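Local coordinates for protein ribose transcriptional regulator (Enterococcus faecium DO, PDB 4RK1) that binds ribose in its periplasmic-binding-protein-like domain and, as a LacI-family regulator, probably binds DNA to repress transcription, at residues 17-22 with 192-197; 130-135 with 142-147; 215-220 with 268-273; 223-228 with 232-237. All blocks are in the same frame, centred on the assembly; numbering follows the deposited sequence.

Contact 1: 17-22 with 192-197; sequences ITNPFF and NDELAF. With RIB (alpha-D-ribofuranose), chain K.
Glu194 meets Asn19 and Pro20 across the sugar cleft of a periplasmic-binding-protein fold, where helices 20-33 and 193-205 begin on facing lobes. The Glu194 chain is bent at chi2 (-81°), which brings OE2 to 3.4 Å from CD of Pro20; the other oxygen, OE1, is held in a salt bridge by Lys170. Beside this, Glu194 and Asn19 run alongside each other, pointing opposite ways: CG of Glu194 lies 4.0 Å from OD1 of Asn19, and the carboxylate and amide planes are turned 35° apart. Each helix starts with an asparagine N-cap. Asn19 OD1 accepts from Phe21 N at 3.0 Å, the donor sitting well above the carbonyl plane, whereas Asn192 OD1 takes the N-H of Leu195 at 2.9 Å in a nearly straight bond (173°). The amide nitrogens Asn19 ND2 and Asn192 ND2 are 3.6 Å apart, but the placement of Asn19 ND2 is doubtful. One face of the Phe21 ring packs on the sugar, CE2 lying 3.5 Å from ribose C2. From the opposing lobe, Asn192 ND2 donates to ribose O5 at 2.9 Å.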
# COMPACT_ATOMS: atom_id res chain seq x y z
N ILE B 17 3.83 5.60 3.80
CA ILE B 17 3.26 4.25 3.98
C ILE B 17 2.23 3.85 2.90
O ILE B 17 1.98 2.67 2.70
CB ILE B 17 2.67 4.05 5.40
CG1 ILE B 17 2.37 2.57 5.67
CG2 ILE B 17 1.41 4.89 5.61
CD1 ILE B 17 3.53 1.63 5.39
N THR B 18 1.65 4.81 2.18
CA THR B 18 0.69 4.47 1.12
C THR B 18 1.36 3.95 -0.15
O THR B 18 0.69 3.45 -1.03
CB THR B 18 -0.22 5.67 0.76
OG1 THR B 18 0.55 6.69 0.12
CG2 THR B 18 -0.88 6.23 2.00
N ASN B 19 2.68 4.06 -0.25
CA ASN B 19 3.40 3.53 -1.40
C ASN B 19 3.74 2.07 -1.14
O ASN B 19 4.37 1.77 -0.12
CB ASN B 19 4.67 4.33 -1.61
CG ASN B 19 5.46 3.91 -2.82
OD1 ASN B 19 5.30 2.82 -3.38
ND2 ASN B 19 6.35 4.78 -3.22
N PRO B 20 3.33 1.16 -2.04
CA PRO B 20 3.63 -0.27 -1.82
C PRO B 20 5.12 -0.60 -1.62
O PRO B 20 5.44 -1.60 -0.96
CB PRO B 20 3.09 -0.93 -3.09
CG PRO B 20 2.02 -0.02 -3.56
CD PRO B 20 2.52 1.36 -3.25
N PHE B 21 6.01 0.22 -2.17
CA PHE B 21 7.43 0.08 -1.91
C PHE B 21 7.71 0.03 -0.41
O PHE B 21 8.42 -0.86 0.06
CB PHE B 21 8.25 1.21 -2.58
CG PHE B 21 9.71 1.14 -2.27
CD1 PHE B 21 10.55 0.34 -3.03
CD2 PHE B 21 10.24 1.82 -1.18
CE1 PHE B 21 11.89 0.23 -2.71
CE2 PHE B 21 11.58 1.71 -0.86
CZ PHE B 21 12.41 0.92 -1.64
N PHE B 22 7.16 0.97 0.35
CA PHE B 22 7.47 1.07 1.77
C PHE B 22 6.73 0.04 2.61
O PHE B 22 7.26 -0.39 3.63
CB PHE B 22 7.25 2.48 2.29
CG PHE B 22 8.22 3.46 1.72
CD1 PHE B 22 9.56 3.37 2.06
CD2 PHE B 22 7.82 4.41 0.80
CE1 PHE B 22 10.48 4.23 1.50
CE2 PHE B 22 8.74 5.28 0.25
CZ PHE B 22 10.07 5.18 0.60
N ASN B 192 9.08 6.42 -10.35
CA ASN B 192 8.60 5.20 -9.68
C ASN B 192 7.37 4.64 -10.36
O ASN B 192 6.80 5.27 -11.26
CB ASN B 192 8.42 5.37 -8.16
CG ASN B 192 7.17 6.15 -7.76
OD1 ASN B 192 6.42 6.67 -8.58
ND2 ASN B 192 6.95 6.21 -6.45
N ASP B 193 7.00 3.44 -9.95
CA ASP B 193 5.88 2.74 -10.57
C ASP B 193 4.54 3.46 -10.35
O ASP B 193 3.68 3.48 -11.24
CB ASP B 193 5.82 1.30 -10.07
CG ASP B 193 7.01 0.45 -10.54
OD1 ASP B 193 7.65 0.78 -11.58
OD2 ASP B 193 7.31 -0.57 -9.88
N GLU B 194 4.38 4.07 -9.18
CA GLU B 194 3.15 4.81 -8.88
C GLU B 194 2.93 5.94 -9.89
O GLU B 194 1.85 6.08 -10.45
CB GLU B 194 3.19 5.34 -7.46
CG GLU B 194 3.16 4.23 -6.43
CD GLU B 194 1.77 3.70 -6.18
OE1 GLU B 194 0.90 4.49 -5.78
OE2 GLU B 194 1.55 2.48 -6.35
N LEU B 195 3.97 6.73 -10.14
CA LEU B 195 3.93 7.74 -11.20
C LEU B 195 3.52 7.12 -12.54
O LEU B 195 2.70 7.68 -13.25
CB LEU B 195 5.28 8.42 -11.34
CG LEU B 195 5.63 9.45 -10.26
CD1 LEU B 195 7.09 9.82 -10.36
CD2 LEU B 195 4.76 10.71 -10.37
N ALA B 196 4.09 5.97 -12.88
CA ALA B 196 3.73 5.33 -14.13
C ALA B 196 2.24 4.97 -14.17
O ALA B 196 1.60 5.12 -15.22
CB ALA B 196 4.60 4.10 -14.41
N PHE B 197 1.70 4.47 -13.06
CA PHE B 197 0.28 4.09 -13.02
C PHE B 197 -0.61 5.31 -13.28
O PHE B 197 -1.61 5.23 -13.98
CB PHE B 197 -0.12 3.47 -11.68
CG PHE B 197 0.66 2.24 -11.29
CD1 PHE B 197 1.35 1.48 -12.22
CD2 PHE B 197 0.70 1.85 -9.96
CE1 PHE B 197 2.06 0.36 -11.84
CE2 PHE B 197 1.40 0.73 -9.57
CZ PHE B 197 2.08 -0.02 -10.51
O5 RIB K . 8.55 4.26 -4.94
C5 RIB K . 8.89 5.16 -3.87
C4 RIB K . 10.25 5.63 -4.13
O4 RIB K . 10.69 6.51 -3.08
C3 RIB K . 11.00 4.30 -4.17
O3 RIB K . 11.57 4.24 -5.46
C2 RIB K . 11.96 4.40 -3.00
O2 RIB K . 13.29 4.05 -3.34
C1 RIB K . 11.74 5.81 -2.40
O1 RIB K . 12.94 6.56 -2.33

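Contact 2: 130-135 with 142-147; sequences LVYPEN and ARIEGF. With RIB (alpha-D-ribofuranose), chain K.
Ribose O3 is gripped by both terminal nitrogens of Arg143, NH1 at 2.9 Å and NH2 at 2.8 Å. The arginine belongs to helix 138-153 of a beta-alpha-beta unit whose first strand, 128-133, runs nearly antiparallel to the helix (161° between the short segments). Stretched nearly straight out to NE, its chain carries the guanidinium from the helix into the pocket; the sugar meets it at the edge, near its plane, and NH2 makes a further, weak bond to ribose O2. A salt bridge from NE to Asp109 helps to fix the rotation of the flat group.

One residue on, Ile144 turns to the sheet instead. Its CG2 packs 3.7 Å from CD2 of Leu130, the two side chains meeting at a slant, and CD1 reaches CD2 of Tyr132 at 4.1 Å, with tyrosine and isoleucine about at right angles. One turn further along the helix, Phe147, with CG anti to its backbone N (chi1 -171°), offers a ring face to Leu130, and Phe189 of the neighbouring strand also meets this ring. Here the other leucine methyl makes a CH-pi contact, CD1 standing 4.2 Å from the centroid of the Phe147 ring and 22° off its normal.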
# COMPACT_ATOMS: atom_id res chain seq x y z
N LEU B 130 10.80 12.89 -18.64
CA LEU B 130 11.17 12.46 -17.31
C LEU B 130 10.04 12.89 -16.38
O LEU B 130 9.75 14.08 -16.26
CB LEU B 130 12.48 13.14 -16.91
CG LEU B 130 13.42 12.41 -15.97
CD1 LEU B 130 13.96 11.15 -16.62
CD2 LEU B 130 14.54 13.37 -15.60
N VAL B 131 9.38 11.93 -15.76
CA VAL B 131 8.31 12.20 -14.80
C VAL B 131 8.85 11.89 -13.41
O VAL B 131 9.16 10.74 -13.09
CB VAL B 131 7.04 11.36 -15.11
CG1 VAL B 131 5.97 11.57 -14.05
CG2 VAL B 131 6.49 11.73 -16.48
N TYR B 132 8.99 12.93 -12.59
CA TYR B 132 9.73 12.79 -11.34
C TYR B 132 9.22 13.75 -10.28
O TYR B 132 8.57 14.73 -10.60
CB TYR B 132 11.21 13.04 -11.60
CG TYR B 132 11.51 14.45 -12.05
CD1 TYR B 132 11.31 14.84 -13.36
CD2 TYR B 132 11.98 15.40 -11.14
CE1 TYR B 132 11.57 16.13 -13.78
CE2 TYR B 132 12.24 16.70 -11.55
CZ TYR B 132 12.03 17.06 -12.87
OH TYR B 132 12.29 18.35 -13.29
N PRO B 133 9.52 13.47 -9.00
CA PRO B 133 9.06 14.34 -7.93
C PRO B 133 9.82 15.66 -7.89
O PRO B 133 11.04 15.66 -7.89
CB PRO B 133 9.35 13.54 -6.67
CG PRO B 133 10.47 12.63 -7.04
CD PRO B 133 10.21 12.27 -8.47
N GLU B 134 9.10 16.77 -7.84
CA GLU B 134 9.76 18.06 -7.66
C GLU B 134 10.61 18.01 -6.38
O GLU B 134 10.18 17.47 -5.36
CB GLU B 134 8.75 19.20 -7.58
CG GLU B 134 9.38 20.57 -7.83
CD GLU B 134 8.44 21.72 -7.52
OE1 GLU B 134 7.22 21.49 -7.42
OE2 GLU B 134 8.94 22.85 -7.37
N ASN B 135 11.82 18.56 -6.45
CA ASN B 135 12.79 18.48 -5.35
C ASN B 135 13.02 17.02 -4.94
O ASN B 135 12.70 16.64 -3.82
CB ASN B 135 12.31 19.29 -4.14
CG ASN B 135 11.91 20.70 -4.51
OD1 ASN B 135 12.72 21.47 -5.04
ND2 ASN B 135 10.65 21.06 -4.23
N ALA B 142 20.00 10.44 -8.06
CA ALA B 142 21.00 9.56 -8.63
C ALA B 142 20.45 8.75 -9.80
O ALA B 142 21.18 8.49 -10.76
CB ALA B 142 21.59 8.65 -7.57
N ARG B 143 19.17 8.37 -9.75
CA ARG B 143 18.54 7.69 -10.89
C ARG B 143 18.54 8.61 -12.11
O ARG B 143 18.82 8.18 -13.24
CB ARG B 143 17.09 7.28 -10.59
CG ARG B 143 16.93 6.38 -9.39
CD ARG B 143 15.48 6.13 -9.03
NE ARG B 143 15.40 5.54 -7.69
CZ ARG B 143 14.27 5.31 -7.03
NH1 ARG B 143 13.09 5.60 -7.58
NH2 ARG B 143 14.33 4.78 -5.81
N ILE B 144 18.21 9.87 -11.88
CA ILE B 144 18.14 10.85 -12.97
C ILE B 144 19.53 11.05 -13.58
O ILE B 144 19.68 11.09 -14.81
CB ILE B 144 17.52 12.18 -12.48
CG1 ILE B 144 16.04 11.97 -12.12
CG2 ILE B 144 17.66 13.27 -13.53
CD1 ILE B 144 15.40 13.13 -11.39
N GLU B 145 20.55 11.10 -12.73
CA GLU B 145 21.93 11.24 -13.19
C GLU B 145 22.35 10.04 -14.03
O GLU B 145 22.99 10.20 -15.07
CB GLU B 145 22.88 11.43 -12.01
CG GLU B 145 22.70 12.75 -11.27
CD GLU B 145 22.93 13.95 -12.16
OE1 GLU B 145 24.01 14.01 -12.79
OE2 GLU B 145 22.04 14.83 -12.23
N GLY B 146 21.98 8.84 -13.61
CA GLY B 146 22.30 7.64 -14.38
C GLY B 146 21.60 7.65 -15.72
O GLY B 146 22.16 7.23 -16.74
N PHE B 147 20.36 8.12 -15.72
CA PHE B 147 19.61 8.27 -16.96
C PHE B 147 20.29 9.27 -17.91
O PHE B 147 20.37 9.03 -19.12
CB PHE B 147 18.19 8.73 -16.64
CG PHE B 147 17.28 8.71 -17.82
CD1 PHE B 147 16.61 7.54 -18.15
CD2 PHE B 147 17.07 9.84 -18.58
CE1 PHE B 147 15.75 7.51 -19.23
CE2 PHE B 147 16.22 9.81 -19.66
CZ PHE B 147 15.56 8.64 -19.99
O5 RIB K . 8.55 4.26 -4.94
C5 RIB K . 8.89 5.16 -3.87
C4 RIB K . 10.25 5.63 -4.13
O4 RIB K . 10.69 6.51 -3.08
C3 RIB K . 11.00 4.30 -4.17
O3 RIB K . 11.57 4.24 -5.46
C2 RIB K . 11.96 4.40 -3.00
O2 RIB K . 13.29 4.05 -3.34
C1 RIB K . 11.74 5.81 -2.40
O1 RIB K . 12.94 6.56 -2.33

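Contact 3: 215-220 with 268-273; sequences SIIGYD and VRFEKR. Unlike the reference sequence in segment 268-273: Phe270 (reference Leu). With RIB (alpha-D-ribofuranose), chain K.
Val268 opens the contact by setting CG1 3.8 Å from the hydroxyl OH of Tyr219, the two side chains crossing at about a right angle. The CB of Tyr219 points away from segment 268-273, but with CG anti to the backbone N (chi1 -152°) the ring swings back and only its outer end meets the valine. On its way it packs against Ile235 and Asp109.

Phe270 then supplies the closest approach. Its CE1 lies 3.3 Å from CD1 of Ile217, a tight fit in which the methyl comes to the ring at its edge, near the ring plane. Phe270 and Ile217 both extend their chains with the first branch anti to the backbone N, which lets the CD1 methyl meet the ring although the CA atoms of Ile217 and Phe270 stay 9.8 Å apart. That separation reflects the sheet order in the ribose-binding lobe of this periplasmic-binding-protein fold: strand 233-236 runs between 215-218 and 263-271, parallel to the first and antiparallel to the second, and the side chains bridge over it on the face covered by helix 109-122. There Ile217 also touches Ala116 and Leu120, and the Phe270 ring meets that of His119.

Farther along, CB of Glu271 sits over one face of the Arg273 guanidinium, 3.8 Å above its plane. This group is hydrogen-bonded to Leu232 O through NH1 and to Asn221 OD1 through NH2. Where segment 215-220 ends in the pocket, Asp220 OD1 accepts from ribose O3 at 2.6 Å.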
# COMPACT_ATOMS: atom_id res chain seq x y z
N SER B 215 5.97 4.76 -25.03
CA SER B 215 6.74 3.75 -24.29
C SER B 215 6.96 4.29 -22.89
O SER B 215 7.37 5.43 -22.71
CB SER B 215 8.07 3.47 -24.97
OG SER B 215 7.91 2.63 -26.11
N ILE B 216 6.66 3.48 -21.88
CA ILE B 216 6.83 3.90 -20.50
C ILE B 216 7.66 2.88 -19.73
O ILE B 216 7.37 1.68 -19.77
CB ILE B 216 5.48 4.10 -19.79
CG1 ILE B 216 4.64 5.15 -20.55
CG2 ILE B 216 5.70 4.53 -18.34
CD1 ILE B 216 3.19 5.18 -20.12
N ILE B 217 8.68 3.37 -19.04
CA ILE B 217 9.41 2.56 -18.06
C ILE B 217 9.32 3.20 -16.68
O ILE B 217 9.48 4.41 -16.53
CB ILE B 217 10.87 2.28 -18.49
CG1 ILE B 217 11.61 1.45 -17.43
CG2 ILE B 217 11.64 3.58 -18.73
CD1 ILE B 217 12.91 0.89 -17.90
N GLY B 218 9.03 2.38 -15.67
CA GLY B 218 8.89 2.83 -14.29
C GLY B 218 10.09 2.47 -13.43
O GLY B 218 11.19 2.25 -13.94
N TYR B 219 9.88 2.44 -12.13
CA TYR B 219 10.96 2.14 -11.18
C TYR B 219 10.38 1.59 -9.89
O TYR B 219 9.48 2.21 -9.29
CB TYR B 219 11.80 3.39 -10.88
CG TYR B 219 13.24 3.10 -10.50
CD1 TYR B 219 13.58 2.64 -9.22
CD2 TYR B 219 14.27 3.27 -11.43
CE1 TYR B 219 14.90 2.38 -8.88
CE2 TYR B 219 15.59 3.00 -11.11
CZ TYR B 219 15.91 2.56 -9.84
OH TYR B 219 17.23 2.28 -9.55
N ASP B 220 10.91 0.42 -9.49
CA ASP B 220 10.71 -0.28 -8.20
C ASP B 220 10.41 -1.76 -8.42
O ASP B 220 10.96 -2.61 -7.74
CB ASP B 220 9.58 0.30 -7.32
CG ASP B 220 9.95 1.60 -6.67
OD1 ASP B 220 11.14 2.00 -6.67
OD2 ASP B 220 9.01 2.24 -6.15
N VAL B 268 20.15 -3.59 -8.72
CA VAL B 268 18.82 -3.49 -9.32
C VAL B 268 18.85 -4.36 -10.55
O VAL B 268 19.91 -4.89 -10.91
CB VAL B 268 18.45 -2.04 -9.68
CG1 VAL B 268 18.40 -1.19 -8.42
CG2 VAL B 268 19.43 -1.45 -10.69
N ARG B 269 17.71 -4.51 -11.21
CA ARG B 269 17.70 -5.17 -12.51
C ARG B 269 16.53 -4.77 -13.36
O ARG B 269 15.48 -4.37 -12.88
CB ARG B 269 17.72 -6.68 -12.38
CG ARG B 269 16.52 -7.29 -11.70
CD ARG B 269 16.82 -8.71 -11.24
NE ARG B 269 17.94 -8.74 -10.29
CZ ARG B 269 19.21 -9.06 -10.57
NH1 ARG B 269 20.13 -9.01 -9.61
NH2 ARG B 269 19.58 -9.43 -11.80
N PHE B 270 16.74 -4.93 -14.65
CA PHE B 270 15.77 -4.52 -15.62
C PHE B 270 14.71 -5.59 -15.71
O PHE B 270 15.02 -6.77 -15.81
CB PHE B 270 16.46 -4.35 -16.96
CG PHE B 270 15.55 -3.80 -17.99
CD1 PHE B 270 15.21 -2.47 -17.97
CD2 PHE B 270 15.00 -4.63 -18.95
CE1 PHE B 270 14.35 -1.96 -18.91
CE2 PHE B 270 14.15 -4.12 -19.89
CZ PHE B 270 13.82 -2.79 -19.87
N GLU B 271 13.44 -5.18 -15.64
CA GLU B 271 12.32 -6.12 -15.77
C GLU B 271 11.55 -5.76 -17.02
O GLU B 271 10.76 -4.81 -17.03
CB GLU B 271 11.40 -6.07 -14.54
CG GLU B 271 12.03 -6.51 -13.24
CD GLU B 271 12.42 -7.98 -13.22
OE1 GLU B 271 11.89 -8.76 -14.02
OE2 GLU B 271 13.28 -8.35 -12.39
N LYS B 272 11.80 -6.51 -18.09
CA LYS B 272 11.25 -6.20 -19.39
C LYS B 272 9.87 -6.80 -19.52
O LYS B 272 9.71 -8.02 -19.48
CB LYS B 272 12.15 -6.73 -20.51
CG LYS B 272 11.78 -6.15 -21.87
CD LYS B 272 12.66 -6.69 -22.99
CE LYS B 272 12.12 -6.24 -24.34
NZ LYS B 272 13.01 -6.65 -25.47
N ARG B 273 8.87 -5.95 -19.70
CA ARG B 273 7.51 -6.42 -19.86
C ARG B 273 6.96 -5.86 -21.16
O ARG B 273 7.59 -6.05 -22.21
CB ARG B 273 6.67 -6.13 -18.60
CG ARG B 273 7.27 -6.76 -17.34
CD ARG B 273 6.25 -6.94 -16.24
NE ARG B 273 6.84 -7.58 -15.07
CZ ARG B 273 7.36 -6.94 -14.03
NH1 ARG B 273 7.38 -5.60 -13.94
NH2 ARG B 273 7.87 -7.66 -13.04
O5 RIB K . 8.55 4.26 -4.94
C5 RIB K . 8.89 5.16 -3.87
C4 RIB K . 10.25 5.63 -4.13
O4 RIB K . 10.69 6.51 -3.08
C3 RIB K . 11.00 4.30 -4.17
O3 RIB K . 11.57 4.24 -5.46
C2 RIB K . 11.96 4.40 -3.00
O2 RIB K . 13.29 4.05 -3.34
C1 RIB K . 11.74 5.81 -2.40
O1 RIB K . 12.94 6.56 -2.33

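Contact 4: 223-228 with 232-237; sequences DMCEYI and LTTIAQ. With RIB (alpha-D-ribofuranose), chain K.
This is a compact, largely apolar closure in which Cys225 and Ile228 of a loop fold back on Leu232 and Thr234, the start of the next strand. A single backbone bond ties the two sides together: Leu232 N donates to Cys225 O at 3.1 Å. Around it the side chains pack. SG of Cys225, anti to its carbonyl carbon (chi1 -72°), lies 3.9 Å from CD2 of Leu232 and 4.0 Å from CG2 of Thr234, touching one methyl on each.

Residues 223-226 form a 3-10 segment, marked by the bond from Glu226 N to Asp223 O. The loop crosses between two adjacent parallel strands, 215-218 and 233-236, in the same lobe of the periplasmic-binding-protein fold. Thr234 divides its branches: the methyl goes to the cysteine, and OG1 bonds to Asp193 on the first turn of helix 193-205.

Ile228 closes the other end, its CD1 resting 4.0 Å from CB of Leu232 as the two side chains cross at a slant. Phe197 and Tyr200 of helix 193-205 also pack on Ile228. The outer side of the loop faces the second subunit: Ile228 touches Met224 (selenomethionine) of that chain, and the ring of Tyr227 forms a cation-pi contact with Arg201 of the second subunit.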
# COMPACT_ATOMS: atom_id res chain seq x y z
N ASP B 223 4.53 -5.05 -6.79
CA ASP B 223 3.69 -6.16 -7.30
C ASP B 223 2.68 -5.74 -8.37
O ASP B 223 2.46 -6.46 -9.35
CB ASP B 223 2.92 -6.85 -6.15
CG ASP B 223 3.80 -7.74 -5.30
OD1 ASP B 223 4.98 -7.95 -5.65
OD2 ASP B 223 3.31 -8.25 -4.27
N MSE B 224 2.07 -4.57 -8.19
CA MSE B 224 1.03 -4.07 -9.12
C MSE B 224 1.45 -4.00 -10.57
O MSE B 224 0.59 -4.06 -11.47
CB MSE B 224 0.52 -2.71 -8.61
CG MSE B 224 -0.78 -2.25 -9.27
SE MSE B 224 -2.31 -3.35 -8.67
CE MSE B 224 -3.55 -3.11 -10.19
N CYS B 225 2.76 -3.89 -10.83
CA CYS B 225 3.29 -3.89 -12.21
C CYS B 225 2.80 -5.06 -13.06
O CYS B 225 2.64 -4.94 -14.27
CB CYS B 225 4.81 -3.93 -12.20
SG CYS B 225 5.62 -2.41 -11.66
N GLU B 226 2.55 -6.19 -12.41
CA GLU B 226 2.11 -7.40 -13.11
C GLU B 226 0.59 -7.53 -13.23
O GLU B 226 0.11 -8.47 -13.85
CB GLU B 226 2.70 -8.64 -12.41
CG GLU B 226 4.22 -8.67 -12.50
CD GLU B 226 4.82 -10.04 -12.27
OE1 GLU B 226 4.43 -10.72 -11.30
OE2 GLU B 226 5.69 -10.44 -13.06
N TYR B 227 -0.15 -6.60 -12.63
CA TYR B 227 -1.60 -6.66 -12.61
C TYR B 227 -2.24 -5.63 -13.52
O TYR B 227 -3.42 -5.71 -13.79
CB TYR B 227 -2.12 -6.54 -11.17
CG TYR B 227 -1.74 -7.73 -10.33
CD1 TYR B 227 -0.47 -7.83 -9.78
CD2 TYR B 227 -2.64 -8.77 -10.11
CE1 TYR B 227 -0.10 -8.93 -9.02
CE2 TYR B 227 -2.26 -9.88 -9.36
CZ TYR B 227 -1.00 -9.95 -8.82
OH TYR B 227 -0.65 -11.06 -8.07
N ILE B 228 -1.48 -4.65 -13.99
CA ILE B 228 -2.00 -3.72 -14.98
C ILE B 228 -1.73 -4.23 -16.39
O ILE B 228 -0.97 -5.18 -16.58
CB ILE B 228 -1.42 -2.29 -14.82
CG1 ILE B 228 0.11 -2.29 -14.94
CG2 ILE B 228 -1.89 -1.70 -13.51
CD1 ILE B 228 0.71 -0.92 -14.82
N LEU B 232 3.89 -3.48 -16.75
CA LEU B 232 4.83 -2.39 -16.76
C LEU B 232 6.28 -2.86 -16.74
O LEU B 232 6.70 -3.61 -15.86
CB LEU B 232 4.57 -1.46 -15.57
CG LEU B 232 5.47 -0.24 -15.40
CD1 LEU B 232 5.40 0.70 -16.60
CD2 LEU B 232 5.08 0.52 -14.14
N THR B 233 7.01 -2.40 -17.73
CA THR B 233 8.44 -2.53 -17.80
C THR B 233 9.02 -1.57 -16.79
O THR B 233 8.59 -0.42 -16.70
CB THR B 233 8.91 -2.22 -19.24
OG1 THR B 233 8.45 -3.28 -20.09
CG2 THR B 233 10.42 -2.10 -19.34
N THR B 234 9.99 -2.04 -16.01
CA THR B 234 10.45 -1.27 -14.86
C THR B 234 11.84 -1.72 -14.39
O THR B 234 12.34 -2.76 -14.80
CB THR B 234 9.43 -1.39 -13.70
OG1 THR B 234 9.77 -0.49 -12.64
CG2 THR B 234 9.35 -2.82 -13.15
N ILE B 235 12.47 -0.89 -13.56
CA ILE B 235 13.71 -1.25 -12.87
C ILE B 235 13.37 -1.82 -11.51
O ILE B 235 12.81 -1.14 -10.66
CB ILE B 235 14.64 -0.03 -12.70
CG1 ILE B 235 14.89 0.65 -14.05
CG2 ILE B 235 15.93 -0.42 -12.01
CD1 ILE B 235 15.40 -0.27 -15.14
N ALA B 236 13.71 -3.09 -11.29
CA ALA B 236 13.37 -3.75 -10.05
C ALA B 236 14.39 -3.43 -8.98
O ALA B 236 15.57 -3.68 -9.16
CB ALA B 236 13.29 -5.26 -10.25
N GLN B 237 13.94 -2.85 -7.87
CA GLN B 237 14.69 -2.85 -6.63
C GLN B 237 14.34 -4.15 -5.90
O GLN B 237 13.20 -4.61 -5.99
CB GLN B 237 14.28 -1.68 -5.75
CG GLN B 237 14.69 -0.31 -6.27
CD GLN B 237 14.53 0.76 -5.21
OE1 GLN B 237 13.61 1.58 -5.27
NE2 GLN B 237 15.40 0.74 -4.22
O5 RIB K . 8.55 4.26 -4.94
C5 RIB K . 8.89 5.16 -3.87
C4 RIB K . 10.25 5.63 -4.13
O4 RIB K . 10.69 6.51 -3.08
C3 RIB K . 11.00 4.30 -4.17
O3 RIB K . 11.57 4.24 -5.46
C2 RIB K . 11.96 4.40 -3.00
O2 RIB K . 13.29 4.05 -3.34
C1 RIB K . 11.74 5.81 -2.40
O1 RIB K . 12.94 6.56 -2.33

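In the fold
All four contacts converge on one ribose, reached through Asn19, Phe21, Phe22 and Asn192 in contact 1, Arg143 in contact 2, Asp220 in contact 3 and Gln237 in contact 4. Contact 1 spans the cleft, while the others lie within the lobe that carries 192-197. Contacts 3 and 4 have centres about 7 Å apart and share neighbouring strands: Arg269 O lies 2.7 Å from Ala236 N, and Asp220 N lies 2.7 Å from Ile235 O. Leu195 joins contact 1 to contact 2, its CD1 packing 3.5 Å from Val131 O. Between contacts 2 and 3, Arg143 NH1 packs 3.4 Å from Tyr219 CD1. Contacts 1 and 4 also touch the second subunit.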